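Local coordinates for lytic chitin monooxygenase (PDB 4A02), which catalyses the copper-dependent oxidative cleavage of glycosidic bonds in alpha- and beta-chitin and acts in synergy with a chitinase, at residues Asp77-Leu82 against Val127-Ile132; Ala89-Tyr94 against Ala146-Gly151. One frame throughout, in Å; residues are numbered along the deposited sequence. Where two conformers were deposited one is given.

Overall arrangement
Contacts 1 and 2 are both antiparallel strand pairs, one from each of the two sheets that pack face to face in this LPMO beta-sandwich. Contact 1 joins strands 74-82 and 127-134 of the three-stranded sheet. Contact 2 joins strands 88-96 and 142-150 of the larger mixed sheet. Contact 1, with four exposed residues, has a largely polar, solvent-facing outer side and a mostly apolar inner side. Contact 2 has more buried residues and no exposed ones, stacks two indoles on its inner face and holds a water on its other face. Their centres lie about 11 Å apart. The inner faces touch: Tyr-93 OH of contact 2 hydrogen-bonds with Trp-80 and Gln-130 of contact 1.

Contact 1: residues Asp77-Leu82 against Val127-Ile132; sequences DITWNL and VVKQTI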
ATOM      1  N   ASP A  77     -12.430  -0.298   6.191  1.00  7.02           N
ATOM      2  CA  ASP A  77     -12.512   0.914   5.412  1.00  7.03           C
ATOM      3  C   ASP A  77     -11.086   1.420   5.159  1.00  6.83           C
ATOM      4  O   ASP A  77     -10.327   1.640   6.103  1.00  7.56           O
ATOM      5  CB  ASP A  77     -13.347   1.936   6.141  1.00  7.99           C
ATOM      6  CG  ASP A  77     -14.822   1.595   6.215  1.00  9.71           C
ATOM      7  OD1 ASP A  77     -15.305   0.744   5.423  1.00 11.06           O
ATOM      8  OD2 ASP A  77     -15.513   2.149   7.102  1.00 11.66           O
ATOM      9  N   ILE A  78     -10.759   1.587   3.901  0.50  7.22           N
ATOM     10  CA  ILE A  78      -9.392   1.969   3.506  0.50  6.48           C
ATOM     11  C   ILE A  78      -9.501   3.254   2.665  0.50  6.84           C
ATOM     12  O   ILE A  78     -10.326   3.248   1.733  0.50  7.23           O
ATOM     13  CB  ILE A  78      -8.739   0.757   2.826  0.50  6.63           C
ATOM     14  CG1 ILE A  78      -7.296   1.037   2.501  0.50  7.29           C
ATOM     15  CG2 ILE A  78      -9.507   0.238   1.608  0.50  8.68           C
ATOM     16  CD1 ILE A  78      -6.412  -0.202   2.422  0.50  8.12           C
ATOM     17  N   THR A  79      -8.812   4.365   3.058  1.00  7.55           N
ATOM     18  CA  THR A  79      -8.921   5.709   2.501  1.00  7.72           C
ATOM     19  C   THR A  79      -7.629   6.119   1.823  1.00  6.75           C
ATOM     20  O   THR A  79      -6.561   6.057   2.460  1.00  7.05           O
ATOM     21  CB  THR A  79      -9.281   6.721   3.575  1.00  9.68           C
ATOM     22  OG1 THR A  79     -10.534   6.378   4.147  1.00 13.62           O
ATOM     23  CG2 THR A  79      -9.432   8.161   3.042  1.00 10.77           C
ATOM     24  N   TRP A  80      -7.739   6.560   0.589  1.00  6.83           N
ATOM     25  CA  TRP A  80      -6.660   7.213  -0.137  1.00  6.82           C
ATOM     26  C   TRP A  80      -6.779   8.732  -0.011  1.00  6.67           C
ATOM     27  O   TRP A  80      -7.880   9.279   0.047  1.00  7.83           O
ATOM     28  CB  TRP A  80      -6.632   6.857  -1.608  1.00  7.18           C
ATOM     29  CG  TRP A  80      -6.308   5.453  -1.959  1.00  6.90           C
ATOM     30  CD1 TRP A  80      -7.094   4.349  -1.807  1.00  7.81           C
ATOM     31  CD2 TRP A  80      -5.091   4.989  -2.581  1.00  6.60           C
ATOM     32  NE1 TRP A  80      -6.444   3.225  -2.280  1.00  8.01           N
ATOM     33  CE2 TRP A  80      -5.215   3.605  -2.769  1.00  7.17           C
ATOM     34  CE3 TRP A  80      -3.910   5.633  -2.988  1.00  6.81           C
ATOM     35  CZ2 TRP A  80      -4.207   2.850  -3.363  1.00  8.20           C
ATOM     36  CZ3 TRP A  80      -2.911   4.895  -3.566  1.00  7.40           C
ATOM     37  CH2 TRP A  80      -3.052   3.496  -3.750  1.00  7.84           C
ATOM     38  N   ASN A  81      -5.630   9.412  -0.029  1.00  6.93           N
ATOM     39  CA  ASN A  81      -5.573  10.842  -0.219  1.00  7.51           C
ATOM     40  C   ASN A  81      -4.770  11.094  -1.488  1.00  8.02           C
ATOM     41  O   ASN A  81      -3.644  10.602  -1.618  1.00  8.69           O
ATOM     42  CB  ASN A  81      -4.935  11.571   0.951  1.00  8.19           C
ATOM     43  CG  ASN A  81      -5.694  11.594   2.247  1.00  8.64           C
ATOM     44  OD1 ASN A  81      -5.174  12.127   3.265  1.00 10.38           O
ATOM     45  ND2 ASN A  81      -6.922  11.091   2.290  1.00  8.58           N
ATOM     46  N   LEU A  82      -5.381  11.823  -2.424  1.00  9.12           N
ATOM     47  CA  LEU A  82      -4.784  12.048  -3.736  1.00  9.31           C
ATOM     48  C   LEU A  82      -4.302  13.453  -3.834  1.00 10.92           C
ATOM     49  O   LEU A  82      -5.089  14.372  -3.553  1.00 13.55           O
ATOM     50  CB  LEU A  82      -5.813  11.734  -4.829  1.00 10.07           C
ATOM     51  CG  LEU A  82      -6.524  10.408  -4.694  1.00 10.24           C
ATOM     52  CD1 LEU A  82      -7.455  10.193  -5.894  1.00 12.43           C
ATOM     53  CD2 LEU A  82      -5.552   9.233  -4.576  1.00 10.98           C
ATOM     54  N   VAL A 127     -10.248  12.626  -1.510  1.00  9.61           N
ATOM     55  CA  VAL A 127     -10.357  11.612  -0.498  1.00  9.59           C
ATOM     56  C   VAL A 127     -11.238  10.475  -1.044  1.00 10.11           C
ATOM     57  O   VAL A 127     -12.384  10.710  -1.438  1.00 12.80           O
ATOM     58  CB  VAL A 127     -10.943  12.161   0.817  1.00 11.29           C
ATOM     59  CG1 VAL A 127     -11.111  11.070   1.832  1.00 14.15           C
ATOM     60  CG2 VAL A 127     -10.066  13.243   1.338  1.00 13.10           C
ATOM     61  N   VAL A 128     -10.691   9.267  -1.132  1.00  9.37           N
ATOM     62  CA  VAL A 128     -11.395   8.126  -1.686  1.00 10.01           C
ATOM     63  C   VAL A 128     -11.497   7.044  -0.615  1.00  8.28           C
ATOM     64  O   VAL A 128     -10.490   6.576  -0.143  1.00 10.86           O
ATOM     65  CB  VAL A 128     -10.639   7.510  -2.907  1.00 11.07           C
ATOM     66  CG1 VAL A 128     -11.410   6.301  -3.423  1.00 13.66           C
ATOM     67  CG2 VAL A 128     -10.520   8.503  -4.019  1.00 15.73           C
ATOM     68  N   LYS A 129     -12.689   6.695  -0.249  1.00 10.91           N
ATOM     69  CA  LYS A 129     -12.958   5.696   0.828  1.00 11.95           C
ATOM     70  C   LYS A 129     -13.570   4.470   0.169  1.00  9.93           C
ATOM     71  O   LYS A 129     -14.559   4.569  -0.572  1.00 13.36           O
ATOM     72  CB  LYS A 129     -13.879   6.132   2.014  1.00 18.50           C
ATOM     73  CG  LYS A 129     -14.028   5.081   3.214  1.00 26.43           C
ATOM     74  CD  LYS A 129     -14.760   5.604   4.405  1.00 31.34           C
ATOM     75  CE  LYS A 129     -16.260   5.342   4.182  1.00 49.18           C
ATOM     76  NZ  LYS A 129     -17.047   6.398   4.873  1.00 47.77           N
ATOM     77  N   GLN A 130     -12.981   3.317   0.432  1.00  8.98           N
ATOM     78  CA  GLN A 130     -13.410   2.023  -0.078  1.00  9.08           C
ATOM     79  C   GLN A 130     -13.444   1.051   1.046  1.00  8.66           C
ATOM     80  O   GLN A 130     -12.912   1.311   2.107  1.00 13.06           O
ATOM     81  CB  GLN A 130     -12.476   1.531  -1.148  1.00  9.56           C
ATOM     82  CG  GLN A 130     -12.441   2.509  -2.302  1.00 11.65           C
ATOM     83  CD  GLN A 130     -11.496   2.105  -3.402  1.00 10.51           C
ATOM     84  OE1 GLN A 130     -10.491   1.413  -3.239  1.00 12.00           O
ATOM     85  NE2 GLN A 130     -11.805   2.586  -4.582  1.00 12.96           N
ATOM     86  N   THR A 131     -14.129  -0.077   0.863  1.00  9.00           N
ATOM     87  CA  THR A 131     -14.185  -1.106   1.855  1.00  8.67           C
ATOM     88  C   THR A 131     -13.713  -2.424   1.270  1.00  9.17           C
ATOM     89  O   THR A 131     -14.211  -2.790   0.206  1.00 12.54           O
ATOM     90  CB  THR A 131     -15.618  -1.260   2.428  1.00  9.95           C
ATOM     91  OG1 THR A 131     -16.030   0.045   2.907  1.00 11.11           O
ATOM     92  CG2 THR A 131     -15.671  -2.324   3.497  1.00 11.50           C
ATOM     93  N   ILE A 132     -12.787  -3.086   1.930  1.00  8.24           N
ATOM     94  CA  ILE A 132     -12.268  -4.378   1.501  1.00  8.52           C
ATOM     95  C   ILE A 132     -12.460  -5.396   2.601  1.00  8.17           C
ATOM     96  O   ILE A 132     -12.501  -5.068   3.789  1.00 10.02           O
ATOM     97  CB  ILE A 132     -10.785  -4.259   1.053  1.00  9.08           C
ATOM     98  CG1 ILE A 132      -9.868  -3.955   2.252  1.00  8.79           C
ATOM     99  CG2 ILE A 132     -10.652  -3.278  -0.064  1.00 10.30           C
ATOM    100  CD1 ILE A 132      -8.402  -3.944   1.853  1.00 10.38           C
TER
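Ile-78 and Trp-80 form antiparallel hydrogen-bonded pairs with Gln-130 and Val-128, and the two short strands run at 153° with their axes 4.6 Å apart at closest. Each pair makes two backbone bonds, among them Ile-78 N to Gln-130 O at 2.8 Å. Between them, Thr-79 CA sits 3.2 Å from Val-128 O in a CA-H...O contact.

Side chains alternate between the two faces. On the outer face, Asp-77 and Thr-131 lie side by side. Thr-131 OG1 donates to Asp-77 OD1 at 2.7 Å, meeting the carboxylate on its anti side and 28° out of its plane. Thr-79 CG2 is anti to the backbone N, with OG1 at chi1 -61°. This puts the methyl 3.6 Å from Val-127 CG1 and turns OG1 toward Lys-129 CG. Asn-81 ND2 bonds back to Trp-80 O at 3.0 Å. It comes from above the carbonyl plane, while Val-128 N approaches from the opposite face. Two donors thus grip Trp-80 O, and the ND2 bond limits rotation of the Asn-81 amide.

The inner face is mostly apolar. In one conformer, Ile-78 CG2 meets Ile-132 CG2 at 4.1 Å. Leu-82 CD1 reaches Val-128 CG2 at 4.0 Å. The Trp-80 ring meets Trp-91 across the sandwich, and Trp-80 NE1 and Gln-130 OE1 both hydrogen-bond with Tyr-93 OH.

Strand 74-82 is central in its sheet and bonds on its other edge to strand 2-6, which directly follows the copper ligand His-1. The inner face packs on strand 88-96 of the second sheet: Val-128 touches Trp-91, and Ile-78 and Ile-132 touch Tyr-93.

Contact 2: residues Ala89-Tyr94 against Ala146-Gly151; sequences ASWDYY and AVWGIG
Trp-91 and Trp-148 stack their indoles on the inner face of this antiparallel strand pair, which belongs to the larger sheet of the beta-sandwich. The two rings form an offset stack. The six-membered ring of Trp-91 lies over the five-membered ring of Trp-148, centroids 4.0 Å apart and planes at 8°. The two first torsions differ: Trp-91 CG lies beside its backbone N (chi1 -48°), while Trp-148 CG is anti to its own (chi1 174°). From this non-hydrogen-bonded pair the side chains run side by side. Trp-91 CZ3 and CH2 come closest, with CZ3 3.4 Å from Trp-148 CD1. The opposite face of the Trp-148 indole is covered by Ile-150 CD1, over the ring centre. Trp-148 NE1 is hydrogen-bonded to Thr-88 OG1, and His-1, a copper ligand, has its side chain about 5 Å from that of Trp-148.

Farther along the same face, Tyr-93 CE2 rests 3.5 Å from Ala-146 CB. On the other face, Val-147 CG2 meets the ring edge of Tyr-94.

Ala-89 N and Ser-90 N both donate to Gly-149 O, a classic beta bulge. Ala-89 N makes the shorter bond, 2.9 Å. Ser-90 OG lies 3.6 Å from Gly-149 CA, close over the residue without a side chain.

The carboxylate of Asp-92 is divided between two sides. OD1 makes a salt bridge to Lys-113 and a hydrogen bond to Ser-116, both of strand 111-120. OD2 accepts a hydrogen bond from a water at 2.6 Å; the same water donates to Val-147 O and accepts from Ser-90 OG at 2.8 Å.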
ATOM      1  N   ALA A  89      -8.588   3.739 -13.625  1.00  9.23           N
ATOM      2  CA  ALA A  89      -8.943   2.429 -14.176  1.00  9.50           C
ATOM      3  C   ALA A  89      -9.374   1.455 -13.092  1.00  9.53           C
ATOM      4  O   ALA A  89     -10.354   0.725 -13.300  1.00 11.75           O
ATOM      5  CB  ALA A  89      -7.788   1.823 -14.952  1.00 11.05           C
ATOM      6  N   SER A  90      -8.681   1.379 -11.966  1.00  9.07           N
ATOM      7  CA  SER A  90      -8.834   0.294 -11.059  1.00  9.00           C
ATOM      8  C   SER A  90      -8.224   0.571  -9.731  1.00  7.98           C
ATOM      9  O   SER A  90      -7.332   1.389  -9.580  1.00  8.07           O
ATOM     10  CB  SER A  90      -8.127  -0.945 -11.652  1.00  9.71           C
ATOM     11  OG  SER A  90      -6.788  -0.638 -11.954  1.00 10.51           O
ATOM     12  N   TRP A  91      -8.695  -0.197  -8.727  1.00  8.01           N
ATOM     13  CA  TRP A  91      -8.104  -0.234  -7.375  1.00  7.64           C
ATOM     14  C   TRP A  91      -8.018  -1.699  -7.023  1.00  8.23           C
ATOM     15  O   TRP A  91      -9.036  -2.409  -7.003  1.00 11.56           O
ATOM     16  CB  TRP A  91      -8.956   0.495  -6.363  1.00  9.29           C
ATOM     17  CG  TRP A  91      -9.452   1.871  -6.746  1.00  9.72           C
ATOM     18  CD1 TRP A  91     -10.555   2.200  -7.515  1.00 10.53           C
ATOM     19  CD2 TRP A  91      -8.845   3.110  -6.359  1.00  9.62           C
ATOM     20  NE1 TRP A  91     -10.670   3.543  -7.610  1.00 11.33           N
ATOM     21  CE2 TRP A  91      -9.618   4.133  -6.905  1.00  9.81           C
ATOM     22  CE3 TRP A  91      -7.734   3.435  -5.604  1.00  9.40           C
ATOM     23  CZ2 TRP A  91      -9.301   5.478  -6.722  1.00 11.10           C
ATOM     24  CZ3 TRP A  91      -7.431   4.759  -5.402  1.00 10.48           C
ATOM     25  CH2 TRP A  91      -8.203   5.794  -5.946  1.00 11.35           C
ATOM     26  N   ASP A  92      -6.815  -2.196  -6.719  1.00  6.90           N
ATOM     27  CA  ASP A  92      -6.611  -3.592  -6.371  1.00  7.10           C
ATOM     28  C   ASP A  92      -5.964  -3.703  -5.008  1.00  6.37           C
ATOM     29  O   ASP A  92      -5.133  -2.877  -4.641  1.00  7.49           O
ATOM     30  CB  ASP A  92      -5.713  -4.299  -7.389  1.00  8.81           C
ATOM     31  CG  ASP A  92      -6.350  -4.376  -8.758  1.00 10.09           C
ATOM     32  OD1 ASP A  92      -7.323  -5.128  -8.892  1.00 11.94           O
ATOM     33  OD2 ASP A  92      -5.847  -3.722  -9.642  1.00 21.37           O
ATOM     34  N   TYR A  93      -6.332  -4.754  -4.268  1.00  6.43           N
ATOM     35  CA  TYR A  93      -5.817  -4.965  -2.926  1.00  6.30           C
ATOM     36  C   TYR A  93      -5.432  -6.408  -2.733  1.00  6.10           C
ATOM     37  O   TYR A  93      -6.177  -7.325  -3.113  1.00  7.25           O
ATOM     38  CB  TYR A  93      -6.851  -4.567  -1.884  1.00  6.77           C
ATOM     39  CG  TYR A  93      -7.234  -3.118  -1.919  1.00  6.63           C
ATOM     40  CD1 TYR A  93      -8.217  -2.643  -2.787  1.00  6.99           C
ATOM     41  CD2 TYR A  93      -6.601  -2.181  -1.119  1.00  7.25           C
ATOM     42  CE1 TYR A  93      -8.549  -1.310  -2.805  1.00  7.68           C
ATOM     43  CE2 TYR A  93      -6.940  -0.861  -1.150  1.00  7.76           C
ATOM     44  CZ  TYR A  93      -7.927  -0.407  -1.995  1.00  8.06           C
ATOM     45  OH  TYR A  93      -8.201   0.937  -1.958  1.00 10.17           O
ATOM     46  N   TYR A  94      -4.278  -6.597  -2.090  1.00  6.17           N
ATOM     47  CA  TYR A  94      -3.697  -7.885  -1.748  1.00  6.11           C
ATOM     48  C   TYR A  94      -3.344  -7.906  -0.286  1.00  6.07           C
ATOM     49  O   TYR A  94      -3.078  -6.832   0.284  1.00  6.42           O
ATOM     50  CB  TYR A  94      -2.425  -8.117  -2.596  1.00  6.74           C
ATOM     51  CG  TYR A  94      -2.581  -7.951  -4.074  1.00  7.57           C
ATOM     52  CD1 TYR A  94      -2.567  -6.655  -4.645  1.00  8.27           C
ATOM     53  CD2 TYR A  94      -2.743  -9.013  -4.932  1.00 10.30           C
ATOM     54  CE1 TYR A  94      -2.698  -6.466  -6.002  1.00 10.13           C
ATOM     55  CE2 TYR A  94      -2.898  -8.813  -6.323  1.00 12.13           C
ATOM     56  CZ  TYR A  94      -2.878  -7.500  -6.825  1.00 11.23           C
ATOM     57  OH  TYR A  94      -3.037  -7.336  -8.195  1.00 16.27           O
ATOM     58  N   ALA A 146      -1.868  -2.128  -1.757  1.00  5.53           N
ATOM     59  CA  ALA A 146      -2.948  -1.396  -2.419  1.00  5.74           C
ATOM     60  C   ALA A 146      -2.393  -0.760  -3.684  1.00  6.00           C
ATOM     61  O   ALA A 146      -1.338  -0.142  -3.658  1.00  6.85           O
ATOM     62  CB  ALA A 146      -3.477  -0.341  -1.479  1.00  6.58           C
ATOM     63  N   VAL A 147      -3.131  -0.910  -4.793  1.00  5.96           N
ATOM     64  CA  VAL A 147      -2.633  -0.493  -6.100  1.00  6.42           C
ATOM     65  C   VAL A 147      -3.687   0.319  -6.818  1.00  6.63           C
ATOM     66  O   VAL A 147      -4.768  -0.186  -7.173  1.00  7.53           O
ATOM     67  CB  VAL A 147      -2.274  -1.737  -6.957  1.00  7.34           C
ATOM     68  CG1 VAL A 147      -1.648  -1.263  -8.277  1.00  8.32           C
ATOM     69  CG2 VAL A 147      -1.336  -2.652  -6.212  1.00  7.70           C
ATOM     70  N   TRP A 148      -3.392   1.598  -7.048  1.00  6.41           N
ATOM     71  CA  TRP A 148      -4.276   2.535  -7.739  1.00  6.53           C
ATOM     72  C   TRP A 148      -3.839   2.606  -9.208  1.00  6.75           C
ATOM     73  O   TRP A 148      -2.778   3.118  -9.523  1.00  7.11           O
ATOM     74  CB  TRP A 148      -4.177   3.889  -7.086  1.00  6.96           C
ATOM     75  CG  TRP A 148      -4.932   4.978  -7.777  1.00  7.08           C
ATOM     76  CD1 TRP A 148      -6.096   4.885  -8.495  1.00  8.07           C
ATOM     77  CD2 TRP A 148      -4.591   6.362  -7.781  1.00  7.47           C
ATOM     78  NE1 TRP A 148      -6.465   6.102  -8.949  1.00  9.10           N
ATOM     79  CE2 TRP A 148      -5.555   7.039  -8.529  1.00  8.16           C
ATOM     80  CE3 TRP A 148      -3.528   7.111  -7.256  1.00  8.25           C
ATOM     81  CZ2 TRP A 148      -5.509   8.417  -8.749  1.00  9.70           C
ATOM     82  CZ3 TRP A 148      -3.492   8.458  -7.468  1.00  9.97           C
ATOM     83  CH2 TRP A 148      -4.472   9.100  -8.232  1.00 10.66           C
ATOM     84  N   GLY A 149      -4.659   2.010 -10.090  1.00  7.06           N
ATOM     85  CA  GLY A 149      -4.338   1.956 -11.512  1.00  7.60           C
ATOM     86  C   GLY A 149      -4.889   3.168 -12.240  1.00  7.23           C
ATOM     87  O   GLY A 149      -6.094   3.397 -12.249  1.00  8.37           O
ATOM     88  N   ILE A 150      -4.015   3.941 -12.850  1.00  7.65           N
ATOM     89  CA  ILE A 150      -4.400   5.217 -13.462  1.00  7.61           C
ATOM     90  C   ILE A 150      -5.088   4.978 -14.805  1.00  7.66           C
ATOM     91  O   ILE A 150      -4.706   4.112 -15.593  1.00  8.30           O
ATOM     92  CB  ILE A 150      -3.166   6.113 -13.578  1.00  7.78           C
ATOM     93  CG1 ILE A 150      -2.524   6.315 -12.191  1.00  8.03           C
ATOM     94  CG2 ILE A 150      -3.481   7.456 -14.215  1.00  8.58           C
ATOM     95  CD1 ILE A 150      -3.422   6.926 -11.186  1.00  9.71           C
ATOM     96  N   GLY A 151      -6.147   5.761 -15.069  1.00  8.28           N
ATOM     97  CA  GLY A 151      -6.893   5.558 -16.290  1.00  9.02           C
ATOM     98  C   GLY A 151      -6.308   6.093 -17.558  1.00  8.95           C
ATOM     99  O   GLY A 151      -6.647   5.654 -18.640  1.00 10.75           O
TER
HETATM  100  O   HOH W   1      -5.045  -1.248  -9.894  1.00  8.62           O